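Local coordinates for protein eukaryotic translation initiation factor 2A (PDB 3WJ9) that probably directs methionyl-tRNAi to 40S ribosomal subunits in a codon-dependent manner during the early steps of translating a small number of specific mRNAs, at residues S5-L17 and A37-Y51. Numbering follows the deposited sequence.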
# COMPACT_ATOMS: atom_id res chain seq x y z
N SER A 5 13.89 16.72 2.42
CA SER A 5 12.69 16.03 2.89
C SER A 5 11.53 16.27 1.94
O SER A 5 10.60 17.01 2.26
CB SER A 5 12.32 16.48 4.31
OG SER A 5 13.45 16.47 5.17
N GLN A 6 11.57 15.65 0.76
CA GLN A 6 10.61 15.94 -0.30
C GLN A 6 9.29 15.19 -0.13
O GLN A 6 9.27 14.02 0.26
CB GLN A 6 11.20 15.64 -1.68
CG GLN A 6 10.28 16.02 -2.84
CD GLN A 6 10.80 15.60 -4.21
OE1 GLN A 6 10.04 15.23 -5.09
NE2 GLN A 6 12.12 15.66 -4.38
N PHE A 7 8.20 15.88 -0.43
CA PHE A 7 6.88 15.26 -0.53
C PHE A 7 6.18 15.79 -1.77
O PHE A 7 6.61 16.79 -2.35
CB PHE A 7 6.05 15.52 0.72
CG PHE A 7 5.75 16.98 0.96
CD1 PHE A 7 6.59 17.76 1.72
CD2 PHE A 7 4.60 17.56 0.43
CE1 PHE A 7 6.32 19.10 1.94
CE2 PHE A 7 4.32 18.89 0.65
CZ PHE A 7 5.18 19.66 1.41
N ALA A 8 5.11 15.12 -2.19
CA ALA A 8 4.33 15.58 -3.33
C ALA A 8 2.95 16.04 -2.88
O ALA A 8 2.47 15.65 -1.82
CB ALA A 8 4.20 14.47 -4.36
N TYR A 9 2.32 16.88 -3.69
CA TYR A 9 0.96 17.31 -3.41
C TYR A 9 0.17 17.46 -4.70
O TYR A 9 0.72 17.78 -5.75
CB TYR A 9 0.95 18.64 -2.64
CG TYR A 9 1.32 19.85 -3.47
CD1 TYR A 9 2.64 20.23 -3.63
CD2 TYR A 9 0.34 20.61 -4.10
CE1 TYR A 9 2.98 21.33 -4.39
CE2 TYR A 9 0.67 21.71 -4.86
CZ TYR A 9 1.99 22.07 -5.01
OH TYR A 9 2.32 23.17 -5.77
N ARG A 10 -1.13 17.22 -4.62
CA ARG A 10 -2.02 17.45 -5.74
C ARG A 10 -3.36 17.97 -5.25
O ARG A 10 -4.14 17.24 -4.65
CB ARG A 10 -2.22 16.17 -6.56
CG ARG A 10 -3.09 16.37 -7.79
CD ARG A 10 -3.30 15.06 -8.54
NE ARG A 10 -4.02 14.08 -7.74
CZ ARG A 10 -5.34 13.96 -7.71
NH1 ARG A 10 -6.09 14.77 -8.44
NH2 ARG A 10 -5.91 13.03 -6.95
N SER A 11 -3.61 19.25 -5.50
CA SER A 11 -4.89 19.85 -5.15
C SER A 11 -5.71 20.06 -6.41
O SER A 11 -5.20 19.90 -7.52
CB SER A 11 -4.68 21.17 -4.40
OG SER A 11 -4.02 22.12 -5.22
N SER A 12 -6.98 20.43 -6.24
CA SER A 12 -7.85 20.71 -7.37
C SER A 12 -7.30 21.86 -8.21
O SER A 12 -7.69 22.05 -9.36
CB SER A 12 -9.26 21.05 -6.89
OG SER A 12 -9.26 22.24 -6.11
N LYS A 13 -6.39 22.61 -7.61
CA LYS A 13 -5.87 23.83 -8.21
C LYS A 13 -4.49 23.64 -8.82
O LYS A 13 -4.17 24.23 -9.85
CB LYS A 13 -5.86 24.93 -7.15
CG LYS A 13 -4.61 25.77 -7.08
CD LYS A 13 -4.97 27.06 -6.38
CE LYS A 13 -3.79 27.96 -6.13
NZ LYS A 13 -4.20 28.92 -5.08
N SER A 14 -3.67 22.80 -8.18
CA SER A 14 -2.29 22.64 -8.63
C SER A 14 -1.73 21.26 -8.29
O SER A 14 -2.39 20.44 -7.66
CB SER A 14 -1.41 23.72 -8.01
OG SER A 14 -0.06 23.58 -8.41
N ILE A 15 -0.49 21.03 -8.72
CA ILE A 15 0.22 19.80 -8.40
C ILE A 15 1.72 20.05 -8.47
O ILE A 15 2.22 20.66 -9.42
CB ILE A 15 -0.18 18.65 -9.35
CG1 ILE A 15 0.67 17.41 -9.06
CG2 ILE A 15 -0.04 19.08 -10.81
CD1 ILE A 15 0.36 16.25 -9.95
N GLY A 16 2.45 19.58 -7.46
CA GLY A 16 3.88 19.79 -7.43
C GLY A 16 4.63 18.96 -6.42
O GLY A 16 4.04 18.28 -5.57
N LEU A 17 5.95 19.01 -6.52
CA LEU A 17 6.83 18.37 -5.55
C LEU A 17 7.42 19.47 -4.67
O LEU A 17 7.64 20.59 -5.14
CB LEU A 17 7.91 17.56 -6.25
CG LEU A 17 7.40 16.71 -7.43
CD1 LEU A 17 8.52 15.88 -8.06
CD2 LEU A 17 6.25 15.81 -6.99
N ALA A 37 -4.24 17.61 -13.32
CA ALA A 37 -3.90 16.27 -12.87
C ALA A 37 -5.07 15.64 -12.12
O ALA A 37 -5.85 16.34 -11.47
CB ALA A 37 -2.66 16.30 -11.99
N ARG A 38 -5.19 14.32 -12.22
CA ARG A 38 -6.30 13.60 -11.59
C ARG A 38 -5.79 12.52 -10.65
O ARG A 38 -6.55 11.94 -9.88
CB ARG A 38 -7.20 12.98 -12.66
CG ARG A 38 -6.49 11.99 -13.56
CD ARG A 38 -7.48 11.26 -14.46
NE ARG A 38 -8.12 12.15 -15.41
CZ ARG A 38 -9.16 11.80 -16.17
NH1 ARG A 38 -9.68 10.59 -16.07
NH2 ARG A 38 -9.69 12.68 -17.01
N ASN A 39 -4.49 12.25 -10.73
CA ASN A 39 -3.87 11.22 -9.91
C ASN A 39 -2.35 11.41 -9.87
O ASN A 39 -1.80 12.11 -10.72
CB ASN A 39 -4.21 9.83 -10.45
CG ASN A 39 -3.94 8.73 -9.45
OD1 ASN A 39 -3.83 8.98 -8.25
ND2 ASN A 39 -3.83 7.50 -9.93
N ALA A 40 -1.70 10.81 -8.88
CA ALA A 40 -0.25 10.91 -8.74
C ALA A 40 0.32 9.84 -7.81
O ALA A 40 -0.39 9.33 -6.95
CB ALA A 40 0.14 12.30 -8.24
N CYS A 41 1.60 9.51 -7.98
CA CYS A 41 2.27 8.52 -7.13
C CYS A 41 3.79 8.52 -7.27
O CYS A 41 4.34 9.02 -8.26
CB CYS A 41 1.73 7.12 -7.42
SG CYS A 41 2.09 6.49 -9.08
N TYR A 42 4.47 7.96 -6.27
CA TYR A 42 5.92 7.77 -6.30
C TYR A 42 6.26 6.30 -6.58
O TYR A 42 5.48 5.41 -6.25
CB TYR A 42 6.56 8.18 -4.98
CG TYR A 42 6.82 9.67 -4.80
CD1 TYR A 42 7.79 10.33 -5.54
CD2 TYR A 42 6.11 10.40 -3.86
CE1 TYR A 42 8.03 11.68 -5.37
CE2 TYR A 42 6.34 11.75 -3.68
CZ TYR A 42 7.30 12.39 -4.44
OH TYR A 42 7.53 13.73 -4.25
N SER A 43 7.42 6.07 -7.17
CA SER A 43 7.98 4.72 -7.24
C SER A 43 8.43 4.33 -5.84
O SER A 43 8.82 5.20 -5.06
CB SER A 43 9.14 4.66 -8.24
OG SER A 43 10.16 5.58 -7.92
N PRO A 44 8.37 3.02 -5.51
CA PRO A 44 8.65 2.52 -4.16
C PRO A 44 9.96 3.05 -3.56
O PRO A 44 10.06 3.20 -2.34
CB PRO A 44 8.73 1.01 -4.36
CG PRO A 44 7.82 0.75 -5.51
CD PRO A 44 7.99 1.93 -6.42
N ASN A 45 10.94 3.33 -4.41
CA ASN A 45 12.22 3.88 -3.98
C ASN A 45 12.28 5.40 -4.13
O ASN A 45 13.30 6.02 -3.82
CB ASN A 45 13.36 3.24 -4.76
CG ASN A 45 13.03 3.04 -6.23
OD1 ASN A 45 11.92 2.62 -6.57
ND2 ASN A 45 13.99 3.32 -7.10
N GLY A 46 11.19 5.99 -4.61
CA GLY A 46 11.08 7.44 -4.71
C GLY A 46 12.02 8.10 -5.71
O GLY A 46 12.27 9.30 -5.62
N LYS A 47 12.53 7.33 -6.65
CA LYS A 47 13.40 7.89 -7.69
C LYS A 47 12.57 8.50 -8.81
O LYS A 47 13.09 9.30 -9.60
CB LYS A 47 14.34 6.82 -8.24
CG LYS A 47 15.40 6.36 -7.27
CD LYS A 47 16.41 5.44 -7.94
CE LYS A 47 17.47 4.96 -6.96
NZ LYS A 47 18.46 4.07 -7.62
N LEU A 48 11.30 8.13 -8.89
CA LEU A 48 10.43 8.62 -9.96
C LEU A 48 9.10 9.17 -9.44
O LEU A 48 8.65 8.82 -8.35
CB LEU A 48 10.17 7.51 -10.98
CG LEU A 48 11.36 7.01 -11.80
CD1 LEU A 48 10.95 5.92 -12.78
CD2 LEU A 48 12.02 8.17 -12.53
N PHE A 49 8.48 10.02 -10.25
CA PHE A 49 7.18 10.60 -9.93
C PHE A 49 6.27 10.58 -11.15
O PHE A 49 6.65 11.03 -12.23
CB PHE A 49 7.34 12.03 -9.41
CG PHE A 49 6.04 12.76 -9.22
CD1 PHE A 49 5.26 12.54 -8.09
CD2 PHE A 49 5.59 13.67 -10.16
CE1 PHE A 49 4.06 13.21 -7.91
CE2 PHE A 49 4.40 14.34 -9.99
CZ PHE A 49 3.63 14.11 -8.87
N ALA A 50 5.06 10.05 -10.98
CA ALA A 50 4.10 9.98 -12.07
C ALA A 50 2.79 10.64 -11.69
O ALA A 50 2.29 10.46 -10.58
CB ALA A 50 3.86 8.53 -12.46
N TYR A 51 2.22 11.41 -12.61
CA TYR A 51 0.90 11.98 -12.39
C TYR A 51 0.04 11.82 -13.64
O TYR A 51 0.54 11.88 -14.76
CB TYR A 51 1.00 13.45 -11.98
CG TYR A 51 1.59 14.36 -13.03
CD1 TYR A 51 2.96 14.60 -13.07
CD2 TYR A 51 0.79 14.98 -13.97
CE1 TYR A 51 3.51 15.43 -14.02
CE2 TYR A 51 1.33 15.82 -14.93
CZ TYR A 51 2.70 16.03 -14.95
OH TYR A 51 3.25 16.86 -15.90
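Leu17 sets its CD2 methyl squarely over the Phe49 ring, 3.4 Å from the centroid and only 8° off the normal, a CH-pi contact. The same ring receives Ile15 CD1 at its edge, while Ala8 CB approaches CE1 obliquely at 3.8 Å. With CG1 anti to the backbone N (chi1 176°) and the chain extended beyond it, Ile15 reaches across the interface and sets CD1 against both Ala37 CB and Tyr51 CB, the latter 3.5 Å away. This is how neighbouring blades of a beta-propeller pack: two antiparallel sheets lie face to face, strands 6-11 and 37-42 approaching to 7.9 Å between axes, joined by side chains rather than backbone bonds. Strand 401-406 pairs with 6-11, so both chain termini contribute to one blade, and its Phe405 meets the Tyr42 ring nearly at right angles. Toward one end, Ala8 CB rests 3.5 Å from Tyr42 CE2, and the tyrosine hydroxyl donates to Gln6 OE1 over 3.0 Å, tilted 29° from the carbonyl plane; the amide's NE2 bonds to Thr62 O. At the other end Arg10, bent at chi3, lays one guanidinium face over the Arg38-Asn39 peptide, Asn39 N lying 3.5 Å from NE. NH1 makes a weak bond to Ala37 O at the group's edge (3.4 Å), whereas NH2 of Arg10 is held by Gln403 OE1; a leucine in its place would probably leave Gln403 OE1 without this donor and the Arg38-Asn39 peptide without its flat cover.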